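Local coordinates for GTPase activator-like protein (Chaetomium thermophilum, PDB 5HIU) that probably activates a small GTPase, this chain being its all-helical N-terminal part, without the GAP domain, at residues A25-K30 and N44-A49; H63-M68 and Q79-L84. One frame throughout, in Å; residues are numbered along the deposited sequence.

Interaction 1: A25-K30 and N44-A49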
ATOM      1  N   ALA A  25      32.511  30.213 -19.742  1.00107.81           N
ATOM      2  CA  ALA A  25      32.668  31.501 -19.067  1.00107.19           C
ATOM      3  C   ALA A  25      31.728  32.530 -19.689  1.00103.38           C
ATOM      4  O   ALA A  25      30.937  33.166 -18.978  1.00 97.83           O
ATOM      5  CB  ALA A  25      34.117  31.972 -19.129  1.00109.49           C
ATOM      6  N   ASP A  26      31.808  32.662 -21.016  1.00103.15           N
ATOM      7  CA  ASP A  26      30.879  33.494 -21.790  1.00101.30           C
ATOM      8  C   ASP A  26      29.422  33.201 -21.458  1.00 96.92           C
ATOM      9  O   ASP A  26      28.691  34.073 -20.981  1.00 99.69           O
ATOM     10  CB  ASP A  26      31.073  33.269 -23.290  1.00105.43           C
ATOM     11  CG  ASP A  26      32.274  33.985 -23.839  1.00113.28           C
ATOM     12  OD1 ASP A  26      32.942  34.732 -23.086  1.00114.70           O
ATOM     13  OD2 ASP A  26      32.544  33.802 -25.044  1.00119.54           O
ATOM     14  N   LEU A  27      29.006  31.962 -21.700  1.00 90.61           N
ATOM     15  CA  LEU A  27      27.602  31.580 -21.540  1.00 84.17           C
ATOM     16  C   LEU A  27      27.053  32.004 -20.188  1.00 79.89           C
ATOM     17  O   LEU A  27      25.951  32.549 -20.106  1.00 73.33           O
ATOM     18  CB  LEU A  27      27.424  30.078 -21.751  1.00 80.91           C
ATOM     19  CG  LEU A  27      27.853  29.571 -23.136  1.00 82.81           C
ATOM     20  CD1 LEU A  27      27.604  28.072 -23.253  1.00 85.40           C
ATOM     21  CD2 LEU A  27      27.124  30.325 -24.241  1.00 80.23           C
ATOM     22  N   VAL A  28      27.847  31.799 -19.143  1.00 85.51           N
ATOM     23  CA  VAL A  28      27.430  32.144 -17.783  1.00 85.12           C
ATOM     24  C   VAL A  28      27.280  33.649 -17.639  1.00 85.74           C
ATOM     25  O   VAL A  28      26.365  34.122 -16.969  1.00 86.52           O
ATOM     26  CB  VAL A  28      28.406  31.618 -16.708  1.00 82.05           C
ATOM     27  CG1 VAL A  28      27.997  32.116 -15.333  1.00 81.41           C
ATOM     28  CG2 VAL A  28      28.427  30.105 -16.703  1.00 78.99           C
ATOM     29  N   ALA A  29      28.183  34.402 -18.254  1.00 91.38           N
ATOM     30  CA  ALA A  29      28.046  35.856 -18.272  1.00 93.54           C
ATOM     31  C   ALA A  29      26.694  36.251 -18.885  1.00 92.74           C
ATOM     32  O   ALA A  29      25.931  37.026 -18.296  1.00 92.26           O
ATOM     33  CB  ALA A  29      29.201  36.492 -19.030  1.00 94.79           C
ATOM     34  N   LYS A  30      26.387  35.679 -20.044  1.00 90.78           N
ATOM     35  CA  LYS A  30      25.113  35.944 -20.705  1.00 95.73           C
ATOM     36  C   LYS A  30      23.948  35.427 -19.873  1.00 94.44           C
ATOM     37  O   LYS A  30      22.904  36.073 -19.792  1.00 92.35           O
ATOM     38  CB  LYS A  30      25.087  35.298 -22.088  1.00100.15           C
ATOM     39  CG  LYS A  30      26.106  35.889 -23.045  1.00105.00           C
ATOM     40  CD  LYS A  30      26.095  35.175 -24.381  1.00110.26           C
ATOM     41  CE  LYS A  30      26.878  35.946 -25.436  1.00114.55           C
ATOM     42  NZ  LYS A  30      26.939  35.181 -26.712  1.00117.27           N
ATOM     43  N   ASN A  44      20.206  27.139 -22.535  1.00 70.81           N
ATOM     44  CA  ASN A  44      20.126  25.966 -23.393  1.00 72.28           C
ATOM     45  C   ASN A  44      21.513  25.480 -23.806  1.00 76.96           C
ATOM     46  O   ASN A  44      21.755  24.282 -23.899  1.00 76.20           O
ATOM     47  CB  ASN A  44      19.282  26.254 -24.648  1.00 72.74           C
ATOM     48  CG  ASN A  44      17.803  26.028 -24.429  1.00 69.62           C
ATOM     49  OD1 ASN A  44      17.299  24.925 -24.613  1.00 71.52           O
ATOM     50  ND2 ASN A  44      17.095  27.073 -24.057  1.00 71.81           N
ATOM     51  N   LYS A  45      22.416  26.419 -24.071  1.00 77.99           N
ATOM     52  CA  LYS A  45      23.770  26.073 -24.487  1.00 80.94           C
ATOM     53  C   LYS A  45      24.569  25.480 -23.338  1.00 84.42           C
ATOM     54  O   LYS A  45      25.156  24.411 -23.470  1.00 86.75           O
ATOM     55  CB  LYS A  45      24.483  27.297 -25.020  1.00 81.35           C
ATOM     56  CG  LYS A  45      23.960  27.721 -26.375  1.00 81.57           C
ATOM     57  CD  LYS A  45      24.494  29.071 -26.765  1.00 79.43           C
ATOM     58  CE  LYS A  45      24.123  29.426 -28.188  1.00 80.11           C
ATOM     59  NZ  LYS A  45      24.633  30.800 -28.444  1.00 83.08           N
ATOM     60  N   LEU A  46      24.591  26.182 -22.210  1.00 82.26           N
ATOM     61  CA  LEU A  46      25.144  25.628 -20.976  1.00 77.40           C
ATOM     62  C   LEU A  46      24.601  24.245 -20.668  1.00 74.40           C
ATOM     63  O   LEU A  46      25.339  23.359 -20.267  1.00 76.75           O
ATOM     64  CB  LEU A  46      24.824  26.533 -19.798  1.00 72.76           C
ATOM     65  CG  LEU A  46      25.796  27.677 -19.696  1.00 74.22           C
ATOM     66  CD1 LEU A  46      25.223  28.778 -18.816  1.00 74.50           C
ATOM     67  CD2 LEU A  46      27.116  27.154 -19.167  1.00 75.68           C
ATOM     68  N   ARG A  47      23.312  24.041 -20.846  1.00 70.62           N
ATOM     69  CA  ARG A  47      22.798  22.723 -20.561  1.00 73.55           C
ATOM     70  C   ARG A  47      23.553  21.708 -21.388  1.00 76.69           C
ATOM     71  O   ARG A  47      23.780  20.597 -20.936  1.00 85.93           O
ATOM     72  CB  ARG A  47      21.310  22.623 -20.819  1.00 71.41           C
ATOM     73  CG  ARG A  47      20.738  21.329 -20.319  1.00 70.24           C
ATOM     74  CD  ARG A  47      19.257  21.239 -20.591  1.00 73.81           C
ATOM     75  NE  ARG A  47      18.946  20.848 -21.966  1.00 80.27           N
ATOM     76  CZ  ARG A  47      18.647  21.689 -22.956  1.00 86.86           C
ATOM     77  NH1 ARG A  47      18.612  22.999 -22.752  1.00 93.66           N
ATOM     78  NH2 ARG A  47      18.365  21.213 -24.163  1.00 88.00           N
ATOM     79  N   PHE A  48      23.942  22.097 -22.595  1.00 81.89           N
ATOM     80  CA  PHE A  48      24.785  21.259 -23.448  1.00 87.55           C
ATOM     81  C   PHE A  48      26.221  21.191 -22.920  1.00 91.38           C
ATOM     82  O   PHE A  48      26.811  20.116 -22.860  1.00 98.90           O
ATOM     83  CB  PHE A  48      24.754  21.763 -24.907  1.00 88.83           C
ATOM     84  CG  PHE A  48      23.695  21.109 -25.735  1.00 88.31           C
ATOM     85  CD1 PHE A  48      22.356  21.260 -25.408  1.00 85.52           C
ATOM     86  CD2 PHE A  48      24.030  20.314 -26.817  1.00 93.17           C
ATOM     87  CE1 PHE A  48      21.367  20.637 -26.145  1.00 83.60           C
ATOM     88  CE2 PHE A  48      23.047  19.687 -27.558  1.00 95.72           C
ATOM     89  CZ  PHE A  48      21.713  19.842 -27.217  1.00 90.52           C
ATOM     90  N   ALA A  49      26.764  22.344 -22.536  1.00 89.73           N
ATOM     91  CA  ALA A  49      28.125  22.458 -22.003  1.00 92.90           C
ATOM     92  C   ALA A  49      28.344  21.616 -20.759  1.00 95.44           C
ATOM     93  O   ALA A  49      29.307  20.851 -20.666  1.00101.87           O
ATOM     94  CB  ALA A  49      28.425  23.908 -21.676  1.00 94.98           C
TER

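Interaction 2: H63-M68 and Q79-L84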
ATOM      1  N   HIS A  63      23.452  29.541  -9.679  1.00 69.37           N
ATOM      2  CA  HIS A  63      22.998  30.822  -9.175  1.00 72.23           C
ATOM      3  C   HIS A  63      22.585  31.734 -10.303  1.00 72.41           C
ATOM      4  O   HIS A  63      21.587  32.465 -10.211  1.00 72.34           O
ATOM      5  CB  HIS A  63      24.096  31.505  -8.391  1.00 79.91           C
ATOM      6  CG  HIS A  63      24.606  30.706  -7.248  1.00 81.61           C
ATOM      7  ND1 HIS A  63      23.838  29.775  -6.585  1.00 83.44           N
ATOM      8  CD2 HIS A  63      25.807  30.716  -6.633  1.00 88.80           C
ATOM      9  CE1 HIS A  63      24.555  29.228  -5.619  1.00 85.22           C
ATOM     10  NE2 HIS A  63      25.752  29.788  -5.625  1.00 89.63           N
ATOM     11  N   ALA A  64      23.361  31.700 -11.376  1.00 71.60           N
ATOM     12  CA  ALA A  64      23.009  32.476 -12.545  1.00 74.53           C
ATOM     13  C   ALA A  64      21.541  32.238 -12.944  1.00 74.04           C
ATOM     14  O   ALA A  64      20.834  33.185 -13.260  1.00 80.32           O
ATOM     15  CB  ALA A  64      23.946  32.135 -13.693  1.00 74.64           C
ATOM     16  N   ALA A  65      21.090  30.980 -12.884  1.00 71.96           N
ATOM     17  CA  ALA A  65      19.843  30.535 -13.524  1.00 64.75           C
ATOM     18  C   ALA A  65      18.646  30.377 -12.617  1.00 62.98           C
ATOM     19  O   ALA A  65      17.530  30.439 -13.106  1.00 65.31           O
ATOM     20  CB  ALA A  65      20.086  29.210 -14.228  1.00 61.67           C
ATOM     21  N   LYS A  66      18.861  30.130 -11.322  1.00 61.84           N
ATOM     22  CA  LYS A  66      17.770  29.727 -10.426  1.00 63.43           C
ATOM     23  C   LYS A  66      16.540  30.632 -10.416  1.00 68.29           C
ATOM     24  O   LYS A  66      15.420  30.154 -10.210  1.00 70.03           O
ATOM     25  CB  LYS A  66      18.265  29.507  -9.003  1.00 66.59           C
ATOM     26  CG  LYS A  66      18.892  30.713  -8.328  1.00 74.96           C
ATOM     27  CD  LYS A  66      19.721  30.249  -7.139  1.00 78.62           C
ATOM     28  CE  LYS A  66      20.536  31.358  -6.517  1.00 84.89           C
ATOM     29  NZ  LYS A  66      19.993  31.731  -5.186  1.00 92.23           N
ATOM     30  N   ASP A  67      16.735  31.924 -10.655  1.00 69.96           N
ATOM     31  CA  ASP A  67      15.612  32.876 -10.729  1.00 68.26           C
ATOM     32  C   ASP A  67      14.674  32.620 -11.903  1.00 66.33           C
ATOM     33  O   ASP A  67      13.489  32.926 -11.809  1.00 71.34           O
ATOM     34  CB  ASP A  67      16.122  34.313 -10.797  1.00 70.91           C
ATOM     35  CG  ASP A  67      16.857  34.600 -12.075  1.00 71.56           C
ATOM     36  OD1 ASP A  67      16.211  34.961 -13.077  1.00 74.21           O
ATOM     37  OD2 ASP A  67      18.091  34.451 -12.094  1.00 75.35           O
ATOM     38  N   MET A  68      15.192  32.047 -12.990  1.00 62.22           N
ATOM     39  CA  MET A  68      14.392  31.776 -14.195  1.00 62.39           C
ATOM     40  C   MET A  68      13.290  30.711 -13.987  1.00 61.09           C
ATOM     41  O   MET A  68      12.370  30.610 -14.795  1.00 56.65           O
ATOM     42  CB  MET A  68      15.295  31.339 -15.351  1.00 63.85           C
ATOM     43  CG  MET A  68      16.331  32.368 -15.753  1.00 65.76           C
ATOM     44  SD  MET A  68      17.515  31.793 -16.986  1.00 72.42           S
ATOM     45  CE  MET A  68      16.465  31.788 -18.444  1.00 77.57           C
ATOM     46  N   GLN A  79      11.246  26.449 -18.212  1.00 60.71           N
ATOM     47  CA  GLN A  79      11.580  25.146 -18.735  1.00 59.95           C
ATOM     48  C   GLN A  79      13.054  25.010 -19.045  1.00 57.90           C
ATOM     49  O   GLN A  79      13.700  24.090 -18.552  1.00 57.66           O
ATOM     50  CB  GLN A  79      10.709  24.810 -19.957  1.00 63.40           C
ATOM     51  CG  GLN A  79       9.337  24.314 -19.508  1.00 65.99           C
ATOM     52  CD  GLN A  79       8.313  24.174 -20.610  1.00 68.75           C
ATOM     53  OE1 GLN A  79       8.608  23.699 -21.706  1.00 73.87           O
ATOM     54  NE2 GLN A  79       7.087  24.562 -20.311  1.00 69.68           N
ATOM     55  N   ALA A  80      13.595  25.921 -19.839  1.00 59.59           N
ATOM     56  CA  ALA A  80      15.008  25.828 -20.229  1.00 61.37           C
ATOM     57  C   ALA A  80      15.939  25.915 -19.008  1.00 59.25           C
ATOM     58  O   ALA A  80      17.048  25.388 -19.026  1.00 57.78           O
ATOM     59  CB  ALA A  80      15.360  26.903 -21.255  1.00 59.67           C
ATOM     60  N   SER A  81      15.476  26.589 -17.960  1.00 57.78           N
ATOM     61  CA  SER A  81      16.215  26.688 -16.707  1.00 56.53           C
ATOM     62  C   SER A  81      16.148  25.390 -15.903  1.00 53.38           C
ATOM     63  O   SER A  81      17.153  24.934 -15.371  1.00 56.08           O
ATOM     64  CB  SER A  81      15.676  27.870 -15.888  1.00 57.41           C
ATOM     65  OG  SER A  81      16.426  28.092 -14.706  1.00 61.72           O
ATOM     66  N   TRP A  82      14.961  24.803 -15.803  1.00 52.33           N
ATOM     67  CA  TRP A  82      14.794  23.529 -15.102  1.00 51.81           C
ATOM     68  C   TRP A  82      15.692  22.469 -15.671  1.00 50.12           C
ATOM     69  O   TRP A  82      16.273  21.671 -14.955  1.00 49.53           O
ATOM     70  CB  TRP A  82      13.376  23.013 -15.237  1.00 50.58           C
ATOM     71  CG  TRP A  82      12.436  23.538 -14.280  1.00 46.28           C
ATOM     72  CD1 TRP A  82      11.338  24.275 -14.552  1.00 49.24           C
ATOM     73  CD2 TRP A  82      12.457  23.344 -12.884  1.00 49.03           C
ATOM     74  NE1 TRP A  82      10.663  24.568 -13.405  1.00 51.40           N
ATOM     75  CE2 TRP A  82      11.336  24.009 -12.356  1.00 52.11           C
ATOM     76  CE3 TRP A  82      13.323  22.692 -12.012  1.00 52.21           C
ATOM     77  CZ2 TRP A  82      11.053  24.033 -10.996  1.00 52.23           C
ATOM     78  CZ3 TRP A  82      13.043  22.719 -10.659  1.00 52.40           C
ATOM     79  CH2 TRP A  82      11.916  23.386 -10.167  1.00 53.27           C
ATOM     80  N   GLU A  83      15.784  22.455 -16.980  1.00 51.96           N
ATOM     81  CA  GLU A  83      16.600  21.471 -17.657  1.00 57.55           C
ATOM     82  C   GLU A  83      18.070  21.669 -17.390  1.00 59.49           C
ATOM     83  O   GLU A  83      18.843  20.706 -17.366  1.00 62.60           O
ATOM     84  CB  GLU A  83      16.313  21.515 -19.136  1.00 59.97           C
ATOM     85  CG  GLU A  83      14.870  21.155 -19.393  1.00 64.14           C
ATOM     86  CD  GLU A  83      14.524  21.160 -20.841  1.00 68.06           C
ATOM     87  OE1 GLU A  83      14.868  22.152 -21.538  1.00 65.05           O
ATOM     88  OE2 GLU A  83      13.883  20.161 -21.239  1.00 74.13           O
ATOM     89  N   LEU A  84      18.451  22.920 -17.176  1.00 57.88           N
ATOM     90  CA  LEU A  84      19.820  23.247 -16.890  1.00 59.83           C
ATOM     91  C   LEU A  84      20.110  22.873 -15.449  1.00 60.99           C
ATOM     92  O   LEU A  84      21.204  22.391 -15.147  1.00 60.87           O
ATOM     93  CB  LEU A  84      20.067  24.729 -17.139  1.00 61.22           C
ATOM     94  CG  LEU A  84      21.333  25.343 -16.543  1.00 65.79           C
ATOM     95  CD1 LEU A  84      22.565  24.827 -17.269  1.00 67.37           C
ATOM     96  CD2 LEU A  84      21.243  26.857 -16.623  1.00 67.88           C
TER

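Interaction 1: A25-K30 and N44-A49
L27 and L46 form the apolar centre of a helical hairpin, in which the chain leaves helix 22-33, reverses through a short connection and returns as helix 36-52. The two segments run roughly antiparallel, at 146°, with axes 9.7 Å apart, an arrangement consistent with the stacked hairpins of an alpha-solenoid. L27 contributes three carbons. Its CB lies 3.6 Å from CG of L46, against the branch point of that side chain, while CD1 lies over the step from K45 to L46, 3.7 Å from CB of K45. CD2 follows the lysine further out and lies 3.9 Å from its CD. L27 holds CG beside the backbone N (chi1 -60°) and extends from there, which carries both methyls across to helix 36-52. The side chains of L27 and K45 cross at about a right angle, the lysine's CB and CD touching the leucine's two methyls at the margin of the contact, and its ammonium, with NZ of K45 5.2 Å from NZ of K30, would be expected to feel a mild like-charge repulsion. L46 also touches I61 of helix 59-65 and L84 of helix 75-89, and V28 meets I61 too. V28 keeps CG1 anti to the backbone N (chi1 175°) and turns CG2 to the forked end of L46, 4.1 Å from CD1 of L46.

Interaction 2: H63-M68 and Q79-L84
The closest backbone approach is at M68 and S81, whose CA atoms lie 6.0 Å apart; M68 lies in the short 3-10 segment 67-68, following helix 59-65, and faces helix 75-89. S81 carries the polar part of the contact. Its OG donates to O of A65 at 3.0 Å, and chi1 of -175° sets OG anti to the serine's own backbone N, pointing it across the gap. The hydroxyl comes in above the carbonyl plane, 57° out of it, with a C=O...OG angle of 120°. The same oxygen also accepts from N of M68 at 2.8 Å, from the opposite face of that plane, so this buried carbonyl is gripped from both faces by two donors. CB of M68 lies against the serine, 3.5 Å from CB of S81 and equally near its OG. About one turn further along helix 75-89, L84 presents its CD2 methyl to the CB of A65 at 3.6 Å, an apolar patch beside the hydrogen bond. All four touching residues are buried. L31 of helix 22-33 lies against both M68 and L84, R39 and V40 of helix 36-52 lie against M68, and I69 of the following loop touches S81, which places the contact inside a cluster of four consecutive helices.

Interactions 1 and 2 each join helices that are consecutive in the chain, 22-33 with 36-52 and 59-65 with 75-89, and their centres are 11 Å apart. Interaction 1 is partly buried and wholly apolar across its interface, grading outward to lysine. Interaction 2 buries all its touching residues and includes a hydrogen bond to a backbone carbonyl, one that also serves the 3-10 segment following helix 59-65. L84 connects them: its CD1 packs 3.8 Å from CB of L46. R47 adds a second contact, its CD 3.3 Å from O of E83, so helix 36-52 packs against helix 75-89 and the two contacts adjoin.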